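PDB 5MPT: citrinin polyketide synthase from Monascus purpureus, which builds the keto-aldehyde precursor of the mycotoxin citrinin from malonyl-CoA units, the part described here being its C-methyltransferase (CMeT) domain. Local coordinates for residues Glu26-Phe31 / Asp363-Thr368; Glu315-Val320 / Ile374-Ile379. One frame throughout, in Å; residues are numbered along the deposited sequence. Where two conformers were deposited one is given.

How the contacts relate
Both contacts involve the C-terminal strands of the seven-stranded methyltransferase sheet, but at different depths. Contact 2 is buried, about 8 Å from the chain centre, and joins strands 309-316 and 375-381 by antiparallel backbone bonds beside the active-site residue E315. The centre of contact 1 lies about 18 Å from the chain centre and is only partly buried; there, the chain leaving outermost strand 361-364 meets the N-terminal helix 28-34, held mainly by the D29 carboxylate, not by strand pairing. Strands 361-364 and 375-381 are neighbours, so the two sites touch directly: T365 O lies 2.8 Å from R376 NH1, a probable hydrogen bond, and W364 packs on R376.

Contact 1 of 2, residues Glu26-Phe31 / Asp363-Thr368; sequences EATDDF and DWTEGT
D29 and T368 meet where the first turn of helix 28-34, with A27 at its N-cap position, comes up against the chain leaving outermost strand 361-364 of the Rossmann-like methyltransferase sheet. Segment 26-31 belongs to the N-terminal helix-turn-helix region, so the contact ties that part to the edge of the catalytic fold. The close-packed half is centred on T28. Its CB rests 3.3 Å from the carbonyl oxygen E366 O, and its OG1 lies 3.4 Å from T365 CB, the two threonine side chains crossing at about a right angle. T28 CG2 stands anti to the backbone N (chi1 of OG1 -57°), which leaves OG1 beside that nitrogen, where it bonds to K25 O and to Q189 of helix 181-198. T365 OG1 serves strand 375-381 instead, through L377 N.

Toward solvent the contact becomes more polar. E366 turns its CB away from the helix, and its carboxylate forms a salt bridge with K25. A water accepts from D29 N at 3.2 Å and lies near both E26 O and E366 O, the latter link being weak at best. G367 passes close to the aspartate, its CA 3.5 Å from D29 OD1; OD1 accepts a hydrogen bond from R369 N. The other oxygen, D29 OD2, is met twice by T368: T368 N arrives at 2.7 Å on the syn lone pair, while in the conformer described here, one of two modelled for T368, OG1 lies 2.9 Å from D29 OD2 and approaches from 50° above the carboxylate plane.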
loop_
_atom_site.group_PDB
_atom_site.type_symbol
_atom_site.label_atom_id
_atom_site.label_comp_id
_atom_site.label_asym_id
_atom_site.label_seq_id
_atom_site.Cartn_x
_atom_site.Cartn_y
_atom_site.Cartn_z
ATOM N N GLU A 26 -20.179 5.416 3.365
ATOM C CA GLU A 26 -20.638 6.762 3.701
ATOM C C GLU A 26 -19.872 7.383 4.860
ATOM O O GLU A 26 -19.934 8.593 5.020
ATOM C CB GLU A 26 -22.134 6.736 3.997
ATOM C CG GLU A 26 -22.916 6.379 2.740
ATOM C CD GLU A 26 -24.417 6.243 2.931
ATOM O OE1 GLU A 26 -24.911 6.348 4.077
ATOM O OE2 GLU A 26 -25.099 6.024 1.903
ATOM N N ALA A 27 -19.147 6.596 5.648
ATOM C CA ALA A 27 -18.381 7.092 6.781
ATOM C C ALA A 27 -16.911 7.341 6.436
ATOM O O ALA A 27 -16.123 7.591 7.350
ATOM C CB ALA A 27 -18.454 6.092 7.933
ATOM N N THR A 28 -16.525 7.253 5.158
ATOM C CA THR A 28 -15.113 7.379 4.781
ATOM C C THR A 28 -14.466 8.647 5.351
ATOM O O THR A 28 -13.412 8.575 5.987
ATOM C CB THR A 28 -14.949 7.330 3.247
ATOM O OG1 THR A 28 -15.501 6.110 2.741
ATOM C CG2 THR A 28 -13.482 7.367 2.844
ATOM N N ASP A 29 -15.084 9.810 5.130
ATOM C CA ASP A 29 -14.543 11.074 5.636
ATOM C C ASP A 29 -14.472 11.090 7.155
ATOM O O ASP A 29 -13.534 11.647 7.738
ATOM C CB ASP A 29 -15.388 12.235 5.160
ATOM C CG ASP A 29 -15.197 12.550 3.707
ATOM O OD1 ASP A 29 -14.085 12.334 3.195
ATOM O OD2 ASP A 29 -16.142 13.059 3.074
ATOM N N ASP A 30 -15.438 10.448 7.808
ATOM C CA ASP A 30 -15.390 10.299 9.256
ATOM C C ASP A 30 -14.177 9.504 9.697
ATOM O O ASP A 30 -13.565 9.832 10.719
ATOM C CB ASP A 30 -16.644 9.592 9.784
ATOM C CG ASP A 30 -17.947 10.381 9.544
ATOM O OD1 ASP A 30 -18.108 11.473 10.113
ATOM O OD2 ASP A 30 -18.840 9.874 8.829
ATOM N N PHE A 31 -13.851 8.407 8.988
ATOM C CA PHE A 31 -12.671 7.635 9.374
ATOM C C PHE A 31 -11.391 8.435 9.164
ATOM O O PHE A 31 -10.480 8.364 9.990
ATOM C CB PHE A 31 -12.604 6.289 8.610
ATOM C CG PHE A 31 -13.506 5.246 9.186
ATOM C CD1 PHE A 31 -13.091 4.488 10.263
ATOM C CD2 PHE A 31 -14.798 5.132 8.758
ATOM C CE1 PHE A 31 -13.902 3.615 10.843
ATOM C CE2 PHE A 31 -15.635 4.216 9.340
ATOM C CZ PHE A 31 -15.177 3.459 10.387
ATOM N N ASP A 363 -17.536 -1.928 -5.926
ATOM C CA ASP A 363 -17.792 -0.645 -5.276
ATOM C C ASP A 363 -16.514 -0.215 -4.557
ATOM O O ASP A 363 -15.579 -1.008 -4.377
ATOM C CB ASP A 363 -18.987 -0.763 -4.320
ATOM C CG ASP A 363 -19.643 0.598 -3.987
ATOM O OD1 ASP A 363 -19.155 1.658 -4.433
ATOM O OD2 ASP A 363 -20.685 0.591 -3.285
ATOM N N TRP A 364 -16.448 1.056 -4.154
ATOM C CA TRP A 364 -15.288 1.482 -3.373
ATOM C C TRP A 364 -15.633 2.684 -2.516
ATOM O O TRP A 364 -16.638 3.359 -2.736
ATOM C CB TRP A 364 -14.076 1.818 -4.240
ATOM C CG TRP A 364 -14.344 2.799 -5.336
ATOM C CD1 TRP A 364 -14.303 4.165 -5.259
ATOM C CD2 TRP A 364 -14.673 2.480 -6.684
ATOM N NE1 TRP A 364 -14.608 4.712 -6.480
ATOM C CE2 TRP A 364 -14.831 3.694 -7.375
ATOM C CE3 TRP A 364 -14.868 1.275 -7.377
ATOM C CZ2 TRP A 364 -15.166 3.740 -8.725
ATOM C CZ3 TRP A 364 -15.202 1.328 -8.707
ATOM C CH2 TRP A 364 -15.344 2.552 -9.368
ATOM N N THR A 365 -14.795 2.907 -1.504
ATOM C CA THR A 365 -14.946 4.044 -0.612
ATOM C C THR A 365 -14.658 5.332 -1.353
ATOM O O THR A 365 -13.803 5.380 -2.252
ATOM C CB THR A 365 -14.000 3.922 0.579
ATOM O OG1 THR A 365 -12.669 3.711 0.096
ATOM C CG2 THR A 365 -14.392 2.736 1.446
ATOM N N GLU A 366 -15.371 6.384 -0.944
ATOM C CA GLU A 366 -15.173 7.716 -1.475
ATOM C C GLU A 366 -15.601 8.721 -0.425
ATOM O O GLU A 366 -16.346 8.402 0.511
ATOM C CB GLU A 366 -15.938 7.925 -2.784
ATOM C CG GLU A 366 -17.394 7.639 -2.782
ATOM C CD GLU A 366 -17.906 7.471 -4.212
ATOM O OE1 GLU A 366 -17.106 7.666 -5.161
ATOM O OE2 GLU A 366 -19.096 7.150 -4.391
ATOM N N GLY A 367 -15.131 9.944 -0.614
ATOM C CA GLY A 367 -15.476 11.036 0.278
ATOM C C GLY A 367 -15.145 12.382 -0.326
ATOM O O GLY A 367 -14.609 12.488 -1.430
ATOM N N THR A 368 -15.442 13.430 0.444
ATOM C CA THR A 368 -15.125 14.793 0.030
ATOM C C THR A 368 -13.721 15.224 0.431
ATOM O O THR A 368 -13.142 16.111 -0.218
ATOM C CB THR A 368 -16.147 15.771 0.625
ATOM O OG1 THR A 368 -15.995 15.806 2.048
ATOM C CG2 THR A 368 -17.563 15.341 0.276
HETATM O O HOH W 1 -17.636 10.024 3.209
#

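Contact 2 of 2, residues Glu315-Val320 / Ile374-Ile379; sequences EMTEQV and IQRLII. With EDO (1,2-ethanediol), chain D.
A chi1 of -173° swings M316 CG away from the backbone N, and a bend at chi3 brings its methyl alongside the amide of Q375, whose own chain turns at chi2 (-143°) to bring that amide back to the methionine. The two side chains cross at a slant: M316 CE lies 4.0 Å from Q375 CD, and M316 CB is 3.4 Å from Q375 OE1. That oxygen accepts from N286, while Q375 NE2 bonds to I182 and N183 at the start of helix 181-198, so both ends of the amide are hydrogen-bonded. M316 N, near the same oxygen but poorly angled for it, bonds to N286 OD1.

M316 and Q375 form a non-hydrogen-bonded antiparallel pair between strands 309-316 and 375-381 of the mixed methyltransferase sheet. The adjacent hydrogen-bonded pair is E315 with R376: E315 N donates to R376 O at 3.0 Å, almost in line with the carbonyl, and R376 N returns a bond to E315 O. On the face of the sheet that carries E315 and R376, the E315 carboxylate bonds to H289; both E315 and H289 are active-site residues for methyl transfer, and bound S-adenosylhomocysteine lies about 8 Å from the glutamate side chain.

Beyond M316 the strand ends, and I374 O collects two amides from the same face of its plane, T317 N at 2.8 Å and E318 N at 3.3 Å. T317 crosses R376 at about a right angle, its OG1 3.6 Å from R376 CG and bonded to N373 O. The R376 guanidinium hydrogen-bonds to T365 O and N373 OD1. V320 CG2 packs 3.7 Å from I374 CG2. At T317 an ethanediol, probably from crystallisation, donates a hydrogen bond from O2 to T317 O.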
loop_
_atom_site.group_PDB
_atom_site.type_symbol
_atom_site.label_atom_id
_atom_site.label_comp_id
_atom_site.label_asym_id
_atom_site.label_seq_id
_atom_site.Cartn_x
_atom_site.Cartn_y
_atom_site.Cartn_z
ATOM N N GLU A 315 -6.275 -0.648 -1.446
ATOM C CA GLU A 315 -5.278 -0.295 -2.445
ATOM C C GLU A 315 -5.041 1.194 -2.485
ATOM O O GLU A 315 -5.980 1.995 -2.428
ATOM C CB GLU A 315 -5.709 -0.761 -3.842
ATOM C CG GLU A 315 -5.411 -2.196 -4.099
ATOM C CD GLU A 315 -3.950 -2.429 -4.400
ATOM O OE1 GLU A 315 -3.229 -1.445 -4.718
ATOM O OE2 GLU A 315 -3.516 -3.590 -4.291
ATOM N N MET A 316 -3.768 1.556 -2.594
ATOM C CA MET A 316 -3.397 2.935 -2.843
ATOM C C MET A 316 -3.744 3.276 -4.286
ATOM O O MET A 316 -3.213 2.674 -5.221
ATOM C CB MET A 316 -1.912 3.120 -2.577
ATOM C CG MET A 316 -1.510 4.567 -2.660
ATOM S SD MET A 316 0.113 4.917 -1.966
ATOM C CE MET A 316 -0.306 5.273 -0.251
ATOM N N THR A 317 -4.658 4.222 -4.461
ATOM C CA THR A 317 -5.237 4.507 -5.762
ATOM C C THR A 317 -4.663 5.776 -6.382
ATOM O O THR A 317 -4.911 6.042 -7.560
ATOM C CB THR A 317 -6.767 4.596 -5.613
ATOM O OG1 THR A 317 -7.086 5.372 -4.445
ATOM C CG2 THR A 317 -7.352 3.213 -5.459
ATOM N N GLU A 318 -3.919 6.567 -5.605
ATOM C CA GLU A 318 -3.206 7.740 -6.083
ATOM C C GLU A 318 -1.762 7.676 -5.602
ATOM O O GLU A 318 -1.490 7.253 -4.471
ATOM C CB GLU A 318 -3.922 8.985 -5.568
ATOM C CG GLU A 318 -3.579 10.289 -6.220
ATOM C CD GLU A 318 -4.536 11.374 -5.762
ATOM O OE1 GLU A 318 -4.134 12.186 -4.900
ATOM O OE2 GLU A 318 -5.698 11.381 -6.235
ATOM N N GLN A 319 -0.829 8.097 -6.456
ATOM C CA GLN A 319 0.569 8.116 -6.049
ATOM C C GLN A 319 0.819 9.206 -5.013
ATOM O O GLN A 319 0.171 10.258 -5.008
ATOM C CB GLN A 319 1.488 8.324 -7.262
ATOM C CG GLN A 319 1.539 7.144 -8.211
ATOM C CD GLN A 319 2.237 7.482 -9.505
ATOM O OE1 GLN A 319 1.625 7.449 -10.569
ATOM N NE2 GLN A 319 3.531 7.810 -9.426
ATOM N N VAL A 320 1.752 8.915 -4.108
ATOM C CA VAL A 320 2.189 9.798 -3.029
ATOM C C VAL A 320 3.706 9.864 -3.152
ATOM O O VAL A 320 4.346 8.803 -3.251
ATOM C CB VAL A 320 1.778 9.257 -1.659
ATOM C CG1 VAL A 320 2.443 10.043 -0.528
ATOM C CG2 VAL A 320 0.260 9.341 -1.516
ATOM N N ILE A 374 -6.712 8.863 -1.847
ATOM C CA ILE A 374 -5.341 8.344 -1.794
ATOM C C ILE A 374 -5.337 6.826 -1.726
ATOM O O ILE A 374 -4.575 6.164 -2.445
ATOM C CB ILE A 374 -4.562 8.952 -0.616
ATOM C CG1 ILE A 374 -4.466 10.472 -0.770
ATOM C CG2 ILE A 374 -3.181 8.334 -0.518
ATOM C CD1 ILE A 374 -3.979 11.168 0.492
ATOM N N GLN A 375 -6.115 6.260 -0.810
ATOM C CA GLN A 375 -6.392 4.834 -0.769
ATOM C C GLN A 375 -7.885 4.633 -0.746
ATOM O O GLN A 375 -8.654 5.506 -0.348
ATOM C CB GLN A 375 -5.793 4.147 0.456
ATOM C CG GLN A 375 -4.348 4.560 0.706
ATOM C CD GLN A 375 -3.514 3.427 1.197
ATOM O OE1 GLN A 375 -3.281 2.459 0.464
ATOM N NE2 GLN A 375 -3.070 3.498 2.425
ATOM N N ARG A 376 -8.278 3.430 -1.137
ATOM C CA ARG A 376 -9.664 3.030 -1.119
ATOM C C ARG A 376 -9.766 1.593 -0.658
ATOM O O ARG A 376 -8.887 0.769 -0.936
ATOM C CB ARG A 376 -10.301 3.158 -2.491
ATOM C CG ARG A 376 -10.302 4.543 -3.028
ATOM C CD ARG A 376 -11.152 4.651 -4.257
ATOM N NE ARG A 376 -10.847 5.873 -4.965
ATOM C CZ ARG A 376 -11.425 7.051 -4.750
ATOM N NH1 ARG A 376 -12.402 7.194 -3.839
ATOM N NH2 ARG A 376 -11.005 8.106 -5.455
ATOM N N LEU A 377 -10.869 1.282 0.029
ATOM C CA LEU A 377 -11.366 -0.079 0.033
ATOM C C LEU A 377 -12.157 -0.292 -1.249
ATOM O O LEU A 377 -13.022 0.511 -1.610
ATOM C CB LEU A 377 -12.249 -0.376 1.238
ATOM C CG LEU A 377 -11.659 -0.266 2.646
ATOM C CD1 LEU A 377 -12.763 -0.457 3.703
ATOM C CD2 LEU A 377 -10.529 -1.244 2.814
ATOM N N ILE A 378 -11.851 -1.370 -1.937
ATOM C CA ILE A 378 -12.493 -1.735 -3.193
ATOM C C ILE A 378 -13.046 -3.123 -2.963
ATOM O O ILE A 378 -12.295 -4.071 -2.686
ATOM C CB ILE A 378 -11.526 -1.716 -4.393
ATOM C CG1 ILE A 378 -10.834 -0.362 -4.526
ATOM C CG2 ILE A 378 -12.262 -2.032 -5.691
ATOM C CD1 ILE A 378 -9.664 -0.384 -5.528
ATOM N N ILE A 379 -14.359 -3.231 -2.980
ATOM C CA ILE A 379 -15.022 -4.516 -2.785
ATOM C C ILE A 379 -15.460 -5.052 -4.134
ATOM O O ILE A 379 -15.899 -4.290 -5.013
ATOM C CB ILE A 379 -16.208 -4.382 -1.794
ATOM C CG1 ILE A 379 -16.707 -5.770 -1.408
ATOM C CG2 ILE A 379 -17.370 -3.543 -2.385
ATOM C CD1 ILE A 379 -17.700 -5.732 -0.230
HETATM C C1 EDO D . -1.163 5.379 -10.534
HETATM O O1 EDO D . -1.800 4.967 -11.746
HETATM C C2 EDO D . -2.263 5.700 -9.533
HETATM O O2 EDO D . -3.286 6.429 -10.221
#